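Local coordinates for carboxylase (Deinococcus radiodurans, PDB 5H80), which probably carries out the ATP-dependent carboxylation of biotin, as the biotin carboxylase domain of a single-chain bacterial carboxylase, at residues A[119-124]-A[137-142]; A[439-444]-A[462-467]; A[305-308]-A[312-315]. One frame throughout, in Å; residues are numbered along the deposited sequence.

Interaction 1 (A[119-124]-A[137-142]); sequences DFARAC and DTLDLF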
ATOM      1  N   ASP A 119     -25.952  -1.105 -25.772  1.00 30.56           N
ATOM      2  CA  ASP A 119     -27.022  -0.117 -25.992  1.00 31.42           C
ATOM      3  C   ASP A 119     -26.874   1.082 -25.051  1.00 27.24           C
ATOM      4  O   ASP A 119     -27.091   2.235 -25.434  1.00 29.60           O
ATOM      5  CB  ASP A 119     -28.374  -0.727 -25.644  1.00 39.22           C
ATOM      6  CG  ASP A 119     -28.996  -1.502 -26.780  1.00 40.37           C
ATOM      7  OD1 ASP A 119     -28.510  -1.420 -27.908  1.00 41.39           O
ATOM      8  OD2 ASP A 119     -30.011  -2.170 -26.483  1.00 47.11           O
ATOM      9  N   PHE A 120     -26.469   0.753 -23.816  1.00 26.81           N
ATOM     10  CA  PHE A 120     -26.334   1.761 -22.797  1.00 29.30           C
ATOM     11  C   PHE A 120     -25.172   2.664 -23.209  1.00 26.48           C
ATOM     12  O   PHE A 120     -25.364   3.884 -23.241  1.00 26.52           O
ATOM     13  CB  PHE A 120     -26.251   1.187 -21.386  1.00 26.89           C
ATOM     14  CG  PHE A 120     -25.960   2.235 -20.334  1.00 30.83           C
ATOM     15  CD1 PHE A 120     -26.890   3.229 -20.017  1.00 30.03           C
ATOM     16  CD2 PHE A 120     -24.697   2.279 -19.726  1.00 35.15           C
ATOM     17  CE1 PHE A 120     -26.597   4.200 -19.088  1.00 34.02           C
ATOM     18  CE2 PHE A 120     -24.395   3.267 -18.788  1.00 33.45           C
ATOM     19  CZ  PHE A 120     -25.333   4.220 -18.471  1.00 31.70           C
ATOM     20  N   ALA A 121     -24.037   2.082 -23.597  1.00 27.82           N
ATOM     21  CA  ALA A 121     -22.921   2.848 -24.125  1.00 25.03           C
ATOM     22  C   ALA A 121     -23.318   3.792 -25.282  1.00 27.38           C
ATOM     23  O   ALA A 121     -22.985   4.918 -25.274  1.00 29.18           O
ATOM     24  CB  ALA A 121     -21.762   1.958 -24.516  1.00 26.62           C
ATOM     25  N   ARG A 122     -24.065   3.270 -26.247  1.00 27.74           N
ATOM     26  CA  ARG A 122     -24.641   4.016 -27.367  1.00 31.77           C
ATOM     27  C   ARG A 122     -25.464   5.164 -26.895  1.00 29.29           C
ATOM     28  O   ARG A 122     -25.250   6.279 -27.386  1.00 30.19           O
ATOM     29  CB  ARG A 122     -25.361   3.062 -28.313  1.00 27.65           C
ATOM     30  CG  ARG A 122     -24.438   2.263 -29.225  1.00 31.99           C
ATOM     31  CD  ARG A 122     -25.227   1.571 -30.367  1.00 34.22           C
ATOM     32  NE  ARG A 122     -25.747   0.302 -29.861  1.00 44.61           N
ATOM     33  CZ  ARG A 122     -25.122  -0.873 -30.004  1.00 40.48           C
ATOM     34  NH1 ARG A 122     -24.017  -0.994 -30.749  1.00 39.80           N
ATOM     35  NH2 ARG A 122     -25.640  -1.939 -29.460  1.00 42.71           N
ATOM     36  N   ALA A 123     -26.311   4.937 -25.908  1.00 29.99           N
ATOM     37  CA  ALA A 123     -27.182   5.951 -25.396  1.00 27.32           C
ATOM     38  C   ALA A 123     -26.404   7.050 -24.661  1.00 32.39           C
ATOM     39  O   ALA A 123     -26.645   8.236 -24.856  1.00 26.14           O
ATOM     40  CB  ALA A 123     -28.229   5.379 -24.532  1.00 29.98           C
ATOM     41  N   CYS A 124     -25.363   6.649 -23.902  1.00 29.34           N
ATOM     42  CA  CYS A 124     -24.426   7.652 -23.390  1.00 30.51           C
ATOM     43  C   CYS A 124     -23.880   8.591 -24.487  1.00 24.85           C
ATOM     44  O   CYS A 124     -24.073   9.885 -24.355  1.00 27.16           O
ATOM     45  CB  CYS A 124     -23.307   6.921 -22.573  1.00 32.16           C
ATOM     46  SG  CYS A 124     -23.782   6.150 -21.018  1.00 31.09           S
ATOM     47  N   ASP A 137     -19.546  -1.359 -30.528  1.00 33.52           N
ATOM     48  CA  ASP A 137     -19.354  -2.473 -31.483  1.00 36.74           C
ATOM     49  C   ASP A 137     -18.426  -3.554 -30.889  1.00 38.04           C
ATOM     50  O   ASP A 137     -18.601  -4.738 -31.080  1.00 32.93           O
ATOM     51  CB  ASP A 137     -18.742  -1.967 -32.770  1.00 37.94           C
ATOM     52  CG  ASP A 137     -19.719  -1.245 -33.637  1.00 48.07           C
ATOM     53  OD1 ASP A 137     -20.948  -1.385 -33.478  1.00 46.36           O
ATOM     54  OD2 ASP A 137     -19.241  -0.502 -34.483  1.00 53.57           O
ATOM     55  N   THR A 138     -17.433  -3.096 -30.135  1.00 30.20           N
ATOM     56  CA  THR A 138     -16.527  -4.020 -29.410  1.00 31.56           C
ATOM     57  C   THR A 138     -17.249  -4.664 -28.251  1.00 30.01           C
ATOM     58  O   THR A 138     -16.995  -5.823 -27.963  1.00 27.41           O
ATOM     59  CB  THR A 138     -15.295  -3.231 -28.919  1.00 29.44           C
ATOM     60  OG1 THR A 138     -14.551  -2.754 -30.011  1.00 35.24           O
ATOM     61  CG2 THR A 138     -14.339  -4.191 -28.062  1.00 32.56           C
ATOM     62  N   LEU A 139     -18.113  -3.917 -27.499  1.00 27.54           N
ATOM     63  CA  LEU A 139     -18.952  -4.465 -26.447  1.00 29.57           C
ATOM     64  C   LEU A 139     -19.876  -5.598 -27.021  1.00 26.72           C
ATOM     65  O   LEU A 139     -20.135  -6.675 -26.404  1.00 29.95           O
ATOM     66  CB  LEU A 139     -19.817  -3.376 -25.750  1.00 29.63           C
ATOM     67  CG  LEU A 139     -19.102  -2.191 -24.999  1.00 30.24           C
ATOM     68  CD1 LEU A 139     -20.076  -1.302 -24.266  1.00 33.76           C
ATOM     69  CD2 LEU A 139     -18.117  -2.748 -23.980  1.00 26.78           C
ATOM     70  N   ASP A 140     -20.394  -5.302 -28.200  1.00 31.04           N
ATOM     71  CA  ASP A 140     -21.332  -6.275 -28.855  1.00 34.78           C
ATOM     72  C   ASP A 140     -20.601  -7.532 -29.216  1.00 30.21           C
ATOM     73  O   ASP A 140     -21.076  -8.651 -28.974  1.00 35.00           O
ATOM     74  CB  ASP A 140     -21.978  -5.710 -30.127  1.00 39.04           C
ATOM     75  CG  ASP A 140     -23.252  -4.905 -29.841  1.00 36.07           C
ATOM     76  OD1 ASP A 140     -23.975  -5.208 -28.845  1.00 37.74           O
ATOM     77  OD2 ASP A 140     -23.493  -3.967 -30.626  1.00 44.20           O
ATOM     78  N   LEU A 141     -19.440  -7.353 -29.796  1.00 28.77           N
ATOM     79  CA  LEU A 141     -18.571  -8.459 -30.134  1.00 31.31           C
ATOM     80  C   LEU A 141     -18.124  -9.311 -28.931  1.00 36.90           C
ATOM     81  O   LEU A 141     -18.364 -10.513 -28.906  1.00 34.32           O
ATOM     82  CB  LEU A 141     -17.410  -7.948 -30.915  1.00 27.87           C
ATOM     83  CG  LEU A 141     -16.709  -8.958 -31.917  1.00 35.52           C
ATOM     84  CD1 LEU A 141     -15.684  -8.276 -32.821  1.00 40.46           C
ATOM     85  CD2 LEU A 141     -16.071 -10.154 -31.194  1.00 40.78           C
ATOM     86  N   PHE A 142     -17.489  -8.714 -27.909  1.00 29.65           N
ATOM     87  CA  PHE A 142     -16.990  -9.512 -26.830  1.00 30.93           C
ATOM     88  C   PHE A 142     -18.059 -10.034 -25.941  1.00 32.42           C
ATOM     89  O   PHE A 142     -17.787 -10.888 -25.150  1.00 37.39           O
ATOM     90  CB  PHE A 142     -15.844  -8.767 -26.065  1.00 27.00           C
ATOM     91  CG  PHE A 142     -14.583  -8.515 -26.888  1.00 32.47           C
ATOM     92  CD1 PHE A 142     -14.123  -9.404 -27.844  1.00 39.96           C
ATOM     93  CD2 PHE A 142     -13.737  -7.476 -26.552  1.00 36.09           C
ATOM     94  CE1 PHE A 142     -12.940  -9.170 -28.550  1.00 35.17           C
ATOM     95  CE2 PHE A 142     -12.556  -7.243 -27.255  1.00 35.30           C
ATOM     96  CZ  PHE A 142     -12.156  -8.086 -28.241  1.00 32.77           C
TER

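Interaction 2 (A[439-444]-A[462-467]); sequences RQAATA and ALLHHP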
ATOM      1  N   ARG A 439       1.628 -16.735   3.871  1.00 24.88           N
ATOM      2  CA  ARG A 439       1.846 -16.562   5.321  1.00 26.64           C
ATOM      3  C   ARG A 439       1.487 -15.096   5.617  1.00 24.01           C
ATOM      4  O   ARG A 439       0.685 -14.829   6.528  1.00 21.92           O
ATOM      5  CB  ARG A 439       3.321 -16.888   5.748  1.00 26.06           C
ATOM      6  CG  ARG A 439       3.698 -18.355   5.809  1.00 30.77           C
ATOM      7  CD  ARG A 439       5.230 -18.615   5.720  1.00 34.99           C
ATOM      8  NE  ARG A 439       5.497 -20.058   5.516  1.00 37.35           N
ATOM      9  CZ  ARG A 439       6.561 -20.553   4.845  1.00 39.16           C
ATOM     10  NH1 ARG A 439       7.470 -19.733   4.327  1.00 41.46           N
ATOM     11  NH2 ARG A 439       6.722 -21.896   4.698  1.00 45.23           N
ATOM     12  N   GLN A 440       1.983 -14.163   4.839  1.00 21.48           N
ATOM     13  CA  GLN A 440       1.670 -12.733   4.995  1.00 24.36           C
ATOM     14  C   GLN A 440       0.208 -12.438   4.845  1.00 21.75           C
ATOM     15  O   GLN A 440      -0.376 -11.676   5.601  1.00 20.95           O
ATOM     16  CB  GLN A 440       2.479 -11.950   4.012  1.00 29.13           C
ATOM     17  CG  GLN A 440       2.469 -10.443   4.188  1.00 29.65           C
ATOM     18  CD  GLN A 440       3.332  -9.727   3.109  1.00 38.92           C
ATOM     19  OE1 GLN A 440       4.386 -10.246   2.699  1.00 40.17           O
ATOM     20  NE2 GLN A 440       2.892  -8.538   2.658  1.00 31.34           N
ATOM     21  N   ALA A 441      -0.403 -13.057   3.824  1.00 23.29           N
ATOM     22  CA  ALA A 441      -1.829 -12.872   3.619  1.00 20.25           C
ATOM     23  C   ALA A 441      -2.708 -13.446   4.743  1.00 18.53           C
ATOM     24  O   ALA A 441      -3.630 -12.733   5.207  1.00 22.14           O
ATOM     25  CB  ALA A 441      -2.239 -13.445   2.328  1.00 26.88           C
ATOM     26  N   ALA A 442      -2.323 -14.654   5.258  1.00 22.23           N
ATOM     27  CA  ALA A 442      -3.024 -15.235   6.393  1.00 21.49           C
ATOM     28  C   ALA A 442      -2.922 -14.339   7.626  1.00 22.15           C
ATOM     29  O   ALA A 442      -3.913 -14.051   8.307  1.00 25.97           O
ATOM     30  CB  ALA A 442      -2.540 -16.643   6.664  1.00 22.82           C
ATOM     31  N   THR A 443      -1.730 -13.798   7.889  1.00 23.34           N
ATOM     32  CA  THR A 443      -1.590 -12.836   8.990  1.00 27.74           C
ATOM     33  C   THR A 443      -2.483 -11.596   8.875  1.00 31.29           C
ATOM     34  O   THR A 443      -3.223 -11.214   9.828  1.00 26.12           O
ATOM     35  CB  THR A 443      -0.135 -12.527   9.218  1.00 28.72           C
ATOM     36  OG1 THR A 443       0.552 -13.770   9.461  1.00 29.19           O
ATOM     37  CG2 THR A 443       0.015 -11.538  10.301  1.00 35.69           C
ATOM     38  N   ALA A 444      -2.506 -10.997   7.683  1.00 23.93           N
ATOM     39  CA  ALA A 444      -3.333  -9.867   7.457  1.00 24.73           C
ATOM     40  C   ALA A 444      -4.814 -10.181   7.631  1.00 25.05           C
ATOM     41  O   ALA A 444      -5.520  -9.468   8.351  1.00 25.80           O
ATOM     42  CB  ALA A 444      -3.050  -9.307   6.054  1.00 25.67           C
ATOM     43  N   ALA A 462      -8.153 -21.152   5.843  1.00 29.75           N
ATOM     44  CA  ALA A 462      -7.888 -22.561   5.573  1.00 33.45           C
ATOM     45  C   ALA A 462      -7.261 -22.756   4.182  1.00 27.07           C
ATOM     46  O   ALA A 462      -6.364 -23.622   3.931  1.00 30.25           O
ATOM     47  CB  ALA A 462      -9.148 -23.393   5.730  1.00 35.44           C
ATOM     48  N   LEU A 463      -7.749 -21.952   3.213  1.00 23.92           N
ATOM     49  CA  LEU A 463      -7.237 -21.921   1.836  1.00 22.97           C
ATOM     50  C   LEU A 463      -5.775 -21.589   1.834  1.00 23.28           C
ATOM     51  O   LEU A 463      -4.956 -22.304   1.262  1.00 22.42           O
ATOM     52  CB  LEU A 463      -8.033 -20.966   0.880  1.00 25.01           C
ATOM     53  CG  LEU A 463      -9.459 -21.361   0.468  1.00 28.14           C
ATOM     54  CD1 LEU A 463     -10.073 -20.248  -0.333  1.00 29.51           C
ATOM     55  CD2 LEU A 463      -9.492 -22.685  -0.301  1.00 30.45           C
ATOM     56  N   LEU A 464      -5.433 -20.522   2.520  1.00 26.22           N
ATOM     57  CA  LEU A 464      -4.080 -20.043   2.485  1.00 24.02           C
ATOM     58  C   LEU A 464      -3.020 -20.951   3.144  1.00 22.65           C
ATOM     59  O   LEU A 464      -1.872 -20.838   2.688  1.00 26.49           O
ATOM     60  CB  LEU A 464      -3.973 -18.647   3.075  1.00 28.04           C
ATOM     61  CG  LEU A 464      -4.717 -17.538   2.314  1.00 25.55           C
ATOM     62  CD1 LEU A 464      -4.951 -16.464   3.314  1.00 26.04           C
ATOM     63  CD2 LEU A 464      -3.964 -17.089   1.027  1.00 26.47           C
ATOM     64  N   HIS A 465      -3.440 -21.794   4.063  1.00 28.83           N
ATOM     65  CA  HIS A 465      -2.578 -22.824   4.731  1.00 29.72           C
ATOM     66  C   HIS A 465      -2.566 -24.173   4.044  1.00 35.09           C
ATOM     67  O   HIS A 465      -1.752 -25.039   4.435  1.00 35.25           O
ATOM     68  CB  HIS A 465      -3.041 -22.988   6.180  1.00 32.42           C
ATOM     69  CG  HIS A 465      -2.728 -21.812   7.041  1.00 34.84           C
ATOM     70  ND1 HIS A 465      -3.611 -20.799   7.240  1.00 34.99           N
ATOM     71  CD2 HIS A 465      -1.653 -21.530   7.810  1.00 40.80           C
ATOM     72  CE1 HIS A 465      -3.110 -19.927   8.088  1.00 38.21           C
ATOM     73  NE2 HIS A 465      -1.917 -20.346   8.447  1.00 40.80           N
ATOM     74  N   HIS A 466      -3.432 -24.404   3.051  1.00 26.64           N
ATOM     75  CA  HIS A 466      -3.502 -25.688   2.431  1.00 27.27           C
ATOM     76  C   HIS A 466      -2.237 -25.947   1.555  1.00 24.71           C
ATOM     77  O   HIS A 466      -1.809 -25.108   0.784  1.00 28.41           O
ATOM     78  CB  HIS A 466      -4.826 -25.843   1.662  1.00 26.23           C
ATOM     79  CG  HIS A 466      -5.119 -27.266   1.273  1.00 27.60           C
ATOM     80  ND1 HIS A 466      -4.472 -27.931   0.259  1.00 30.45           N
ATOM     81  CD2 HIS A 466      -6.014 -28.143   1.774  1.00 30.36           C
ATOM     82  CE1 HIS A 466      -4.935 -29.164   0.169  1.00 32.33           C
ATOM     83  NE2 HIS A 466      -5.878 -29.310   1.087  1.00 33.57           N
ATOM     84  N   PRO A 467      -1.570 -27.077   1.785  1.00 27.61           N
ATOM     85  CA  PRO A 467      -0.426 -27.480   0.986  1.00 26.14           C
ATOM     86  C   PRO A 467      -0.568 -27.365  -0.500  1.00 24.79           C
ATOM     87  O   PRO A 467       0.386 -27.148  -1.240  1.00 26.02           O
ATOM     88  CB  PRO A 467      -0.258 -28.971   1.395  1.00 30.72           C
ATOM     89  CG  PRO A 467      -0.945 -29.132   2.665  1.00 35.55           C
ATOM     90  CD  PRO A 467      -2.041 -28.097   2.716  1.00 29.46           C
TER

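Interaction 3 (A[305-308]-A[312-315]); sequences LVTP and FYFI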
ATOM      1  N   LEU A 305      -8.092 -20.812 -19.941  1.00 23.53           N
ATOM      2  CA  LEU A 305      -7.788 -22.020 -19.206  1.00 27.02           C
ATOM      3  C   LEU A 305      -6.490 -22.598 -19.784  1.00 23.97           C
ATOM      4  O   LEU A 305      -6.276 -22.659 -21.021  1.00 23.66           O
ATOM      5  CB  LEU A 305      -8.907 -23.085 -19.298  1.00 25.19           C
ATOM      6  CG  LEU A 305     -10.277 -22.657 -18.719  1.00 27.26           C
ATOM      7  CD1 LEU A 305     -11.255 -23.807 -18.932  1.00 30.90           C
ATOM      8  CD2 LEU A 305     -10.095 -22.234 -17.293  1.00 24.86           C
ATOM      9  N   VAL A 306      -5.585 -22.976 -18.866  1.00 20.97           N
ATOM     10  CA  VAL A 306      -4.300 -23.418 -19.204  1.00 22.70           C
ATOM     11  C   VAL A 306      -3.965 -24.778 -18.523  1.00 22.07           C
ATOM     12  O   VAL A 306      -4.153 -24.962 -17.287  1.00 24.59           O
ATOM     13  CB  VAL A 306      -3.229 -22.305 -18.751  1.00 23.62           C
ATOM     14  CG1 VAL A 306      -1.797 -22.725 -19.121  1.00 27.33           C
ATOM     15  CG2 VAL A 306      -3.540 -20.919 -19.309  1.00 25.37           C
ATOM     16  N   THR A 307      -3.549 -25.784 -19.355  1.00 24.01           N
ATOM     17  CA  THR A 307      -3.388 -27.139 -18.946  1.00 23.97           C
ATOM     18  C   THR A 307      -1.941 -27.156 -18.287  1.00 19.90           C
ATOM     19  O   THR A 307      -1.170 -26.250 -18.582  1.00 21.73           O
ATOM     20  CB  THR A 307      -3.325 -28.129 -20.134  1.00 25.50           C
ATOM     21  OG1 THR A 307      -2.159 -27.960 -20.939  1.00 29.55           O
ATOM     22  CG2 THR A 307      -4.619 -28.022 -20.925  1.00 28.07           C
ATOM     23  N   PRO A 308      -1.630 -28.249 -17.572  1.00 24.19           N
ATOM     24  CA  PRO A 308      -0.356 -28.309 -16.839  1.00 24.39           C
ATOM     25  C   PRO A 308       0.841 -28.153 -17.724  1.00 23.39           C
ATOM     26  O   PRO A 308       1.812 -27.521 -17.309  1.00 29.53           O
ATOM     27  CB  PRO A 308      -0.479 -29.680 -16.101  1.00 24.42           C
ATOM     28  CG  PRO A 308      -1.937 -29.766 -15.891  1.00 26.25           C
ATOM     29  CD  PRO A 308      -2.501 -29.329 -17.172  1.00 25.03           C
ATOM     30  N   PHE A 312      -3.292 -23.754 -23.974  1.00 22.19           N
ATOM     31  CA  PHE A 312      -4.312 -22.729 -23.466  1.00 22.38           C
ATOM     32  C   PHE A 312      -5.555 -22.634 -24.385  1.00 26.23           C
ATOM     33  O   PHE A 312      -5.457 -22.943 -25.619  1.00 31.18           O
ATOM     34  CB  PHE A 312      -3.659 -21.358 -23.115  1.00 24.65           C
ATOM     35  CG  PHE A 312      -2.995 -20.682 -24.232  1.00 24.19           C
ATOM     36  CD1 PHE A 312      -3.688 -19.873 -25.147  1.00 26.52           C
ATOM     37  CD2 PHE A 312      -1.650 -20.950 -24.560  1.00 26.61           C
ATOM     38  CE1 PHE A 312      -3.054 -19.247 -26.215  1.00 30.41           C
ATOM     39  CE2 PHE A 312      -1.031 -20.337 -25.620  1.00 34.94           C
ATOM     40  CZ  PHE A 312      -1.725 -19.472 -26.490  1.00 34.52           C
ATOM     41  N   TYR A 313      -6.647 -22.182 -23.807  1.00 27.12           N
ATOM     42  CA  TYR A 313      -7.961 -22.022 -24.506  1.00 25.08           C
ATOM     43  C   TYR A 313      -8.507 -20.663 -24.065  1.00 25.63           C
ATOM     44  O   TYR A 313      -8.661 -20.494 -22.826  1.00 23.47           O
ATOM     45  CB  TYR A 313      -8.894 -23.091 -24.067  1.00 27.88           C
ATOM     46  CG  TYR A 313      -8.371 -24.446 -24.404  1.00 29.85           C
ATOM     47  CD1 TYR A 313      -8.501 -24.921 -25.677  1.00 29.57           C
ATOM     48  CD2 TYR A 313      -7.685 -25.209 -23.472  1.00 30.42           C
ATOM     49  CE1 TYR A 313      -8.028 -26.199 -26.040  1.00 35.10           C
ATOM     50  CE2 TYR A 313      -7.132 -26.467 -23.831  1.00 37.84           C
ATOM     51  CZ  TYR A 313      -7.308 -26.920 -25.137  1.00 35.06           C
ATOM     52  OH  TYR A 313      -6.822 -28.122 -25.583  1.00 44.92           O
ATOM     53  N   PHE A 314      -8.761 -19.814 -25.045  1.00 23.21           N
ATOM     54  CA  PHE A 314      -9.520 -18.541 -24.830  1.00 24.42           C
ATOM     55  C   PHE A 314     -10.938 -18.835 -24.387  1.00 28.79           C
ATOM     56  O   PHE A 314     -11.681 -19.564 -25.086  1.00 26.58           O
ATOM     57  CB  PHE A 314      -9.423 -17.695 -26.089  1.00 23.16           C
ATOM     58  CG  PHE A 314     -10.328 -16.491 -26.051  1.00 30.61           C
ATOM     59  CD1 PHE A 314     -10.109 -15.498 -25.126  1.00 31.63           C
ATOM     60  CD2 PHE A 314     -11.400 -16.369 -26.930  1.00 30.83           C
ATOM     61  CE1 PHE A 314     -10.934 -14.387 -25.047  1.00 34.26           C
ATOM     62  CE2 PHE A 314     -12.185 -15.212 -26.897  1.00 31.80           C
ATOM     63  CZ  PHE A 314     -11.971 -14.246 -25.932  1.00 31.95           C
ATOM     64  N   ILE A 315     -11.372 -18.305 -23.252  1.00 21.83           N
ATOM     65  CA  ILE A 315     -12.692 -18.517 -22.688  1.00 25.33           C
ATOM     66  C   ILE A 315     -13.537 -17.267 -22.643  1.00 32.88           C
ATOM     67  O   ILE A 315     -14.729 -17.435 -22.725  1.00 32.15           O
ATOM     68  CB  ILE A 315     -12.787 -19.258 -21.337  1.00 32.69           C
ATOM     69  CG1 ILE A 315     -12.139 -18.557 -20.120  1.00 33.64           C
ATOM     70  CG2 ILE A 315     -12.243 -20.682 -21.477  1.00 33.63           C
ATOM     71  CD1 ILE A 315     -12.507 -19.144 -18.738  1.00 36.08           C
TER

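Interaction 1 (A[119-124]-A[137-142])
Arg122 reaches Asp140 by a bend in its chain at chi3 (-85°), which swings the guanidinium across to the neighbouring helix. Asp140 sets its CG beside its own backbone N (chi1 -86°), which turns the carboxylate toward the arginine's helix. The two side chains cross at about a right angle. The guanidinium comes end-on and grips a single oxygen: NH1 lies 3.0 Å from Asp140 OD2, and NH2 lies 3.2 Å from Asp140 OD2. Both bonds lie in the guanidinium plane, but NH1 stands out of the carboxylate plane. Asp119, one turn back on the arginine's helix, takes a weak, nearly straight bond from Arg122 NH2 to its OD1 at 3.3 Å. Asp137 OD1 adds a further negative charge 4.1 Å from Arg122 NH1, too far for a salt bridge. These acids would probably stabilise the arginine's positive charge. Beside these charged groups the helices also meet through buried apolar side chains: Ala121 CB meets Leu139 CD1 at 3.7 Å. Phe131 of strand 130-131 packs on both. The short segments' axes are 9.9 Å apart and almost exactly antiparallel (176°). The arrangement is an antiparallel helix pair bridged by a salt-bridge network, within the biotin carboxylase N-terminal domain.

Interaction 2 (A[439-444]-A[462-467])
Leu464 CD1 packs against the backbone between Ala441 and Ala442, and this is the tight part of the contact. The methyl lies 3.7 Å from Ala442 N and 4.0 Å from Ala441 C. It also meets both alanine methyls, with CD1 4.2 Å from Ala441 CB and 4.1 Å from Ala442 CB. The small alanines let the chains come close: the CA atoms of Ala442 and Leu464 are 6.3 Å apart. Leu267 of strand 264-270 also touches Leu464.

The solvent side is made by His465. Its CG sits beside the backbone N (chi1 -70°), and the ring turns back toward Ala442. There CE1 reaches Ala442 CB at 3.6 Å, approaching obliquely. The imidazole looks elsewhere for its polar partner: ND1 is hydrogen-bonded to Gln461 O, a turn earlier on its own helix. The ring also stacks with Tyr493. On helix 434-446, Thr443 packs on Arg74 of the second subunit.

No hydrogen bond or salt bridge crosses between 439-444 and 462-467. Helices 434-446 and 457-465 of the C-terminal domain are therefore joined here by van der Waals packing, which depends on close fit and not on charge.

Interaction 3 (A[305-308]-A[312-315])
Leu305 O receives the shortest polar bond of the contact, from Tyr313 N at 2.9 Å. The donor lies in the carbonyl plane, and the N-H...O angle is 143°. Phe312 CA leans on the same oxygen in a CA-H...O contact, 3.1 Å from Leu305 O. The return bond runs from Leu305 N to Tyr313 O at 3.0 Å. It is also in the carbonyl plane, and somewhat straighter at 153°. Leu305 and Tyr313 are thus an antiparallel hydrogen-bonded pair. Val306 and Phe312 follow as a non-hydrogen-bonded pair.

Side chains pack on both faces of the sheet. On the face of Leu305 and Tyr313, the leucine crosses Ile315 at about a right angle. Leu305 CG rests 3.9 Å from Ile315 CG2, and Ile315 CD1 lies close by. CG1 of Ile315 takes the position between backbone N and carbonyl carbon (chi1 64°), which puts CG2 beside the N, facing the leucine. Just past the strand, Thr307 CG2 comes to the edge of the Tyr313 ring, 4.1 Å from CE2. On the face of Val306 and Phe312, Val306 CG2 touches Phe312 CB at 3.8 Å. The phenyl ring leads away from the partner strand, and Phe312, like Val306, touches helix 277-293. With Leu305 cut back to an alanine, a gap would probably open beside Ile315, and its CG2 and CD1 would lose this apolar partner.

The contact lies near the turn of the hairpin formed by strands 299-306 and 312-318, in the ATP-binding domain. Val306 also bonds through its backbone to Arg236, on the next strand of this antiparallel sheet. Two backbone hydrogen bonds fix the register, while the side-chain contacts between the strands are apolar and depend on fit.

In the fold
From the N terminus, interaction 1 comes first. It closes a short loop through strand 130-131 and pairs two helices of the N-terminal domain. Interaction 3 follows in the ATP-binding domain and closes the short connection of a hairpin at the edge of a four-stranded antiparallel sheet. Interaction 2 is last. It closes a longer loop through strand 449-451 and joins two helices of the C-terminal domain. The three lie in series, so none nests in or crosses another. Interactions 1 and 2 lie on opposite sides of the chain's centre, their centres 41 Å apart. Interactions 1 and 3 approach to about 6 Å between nearest atoms, without touching.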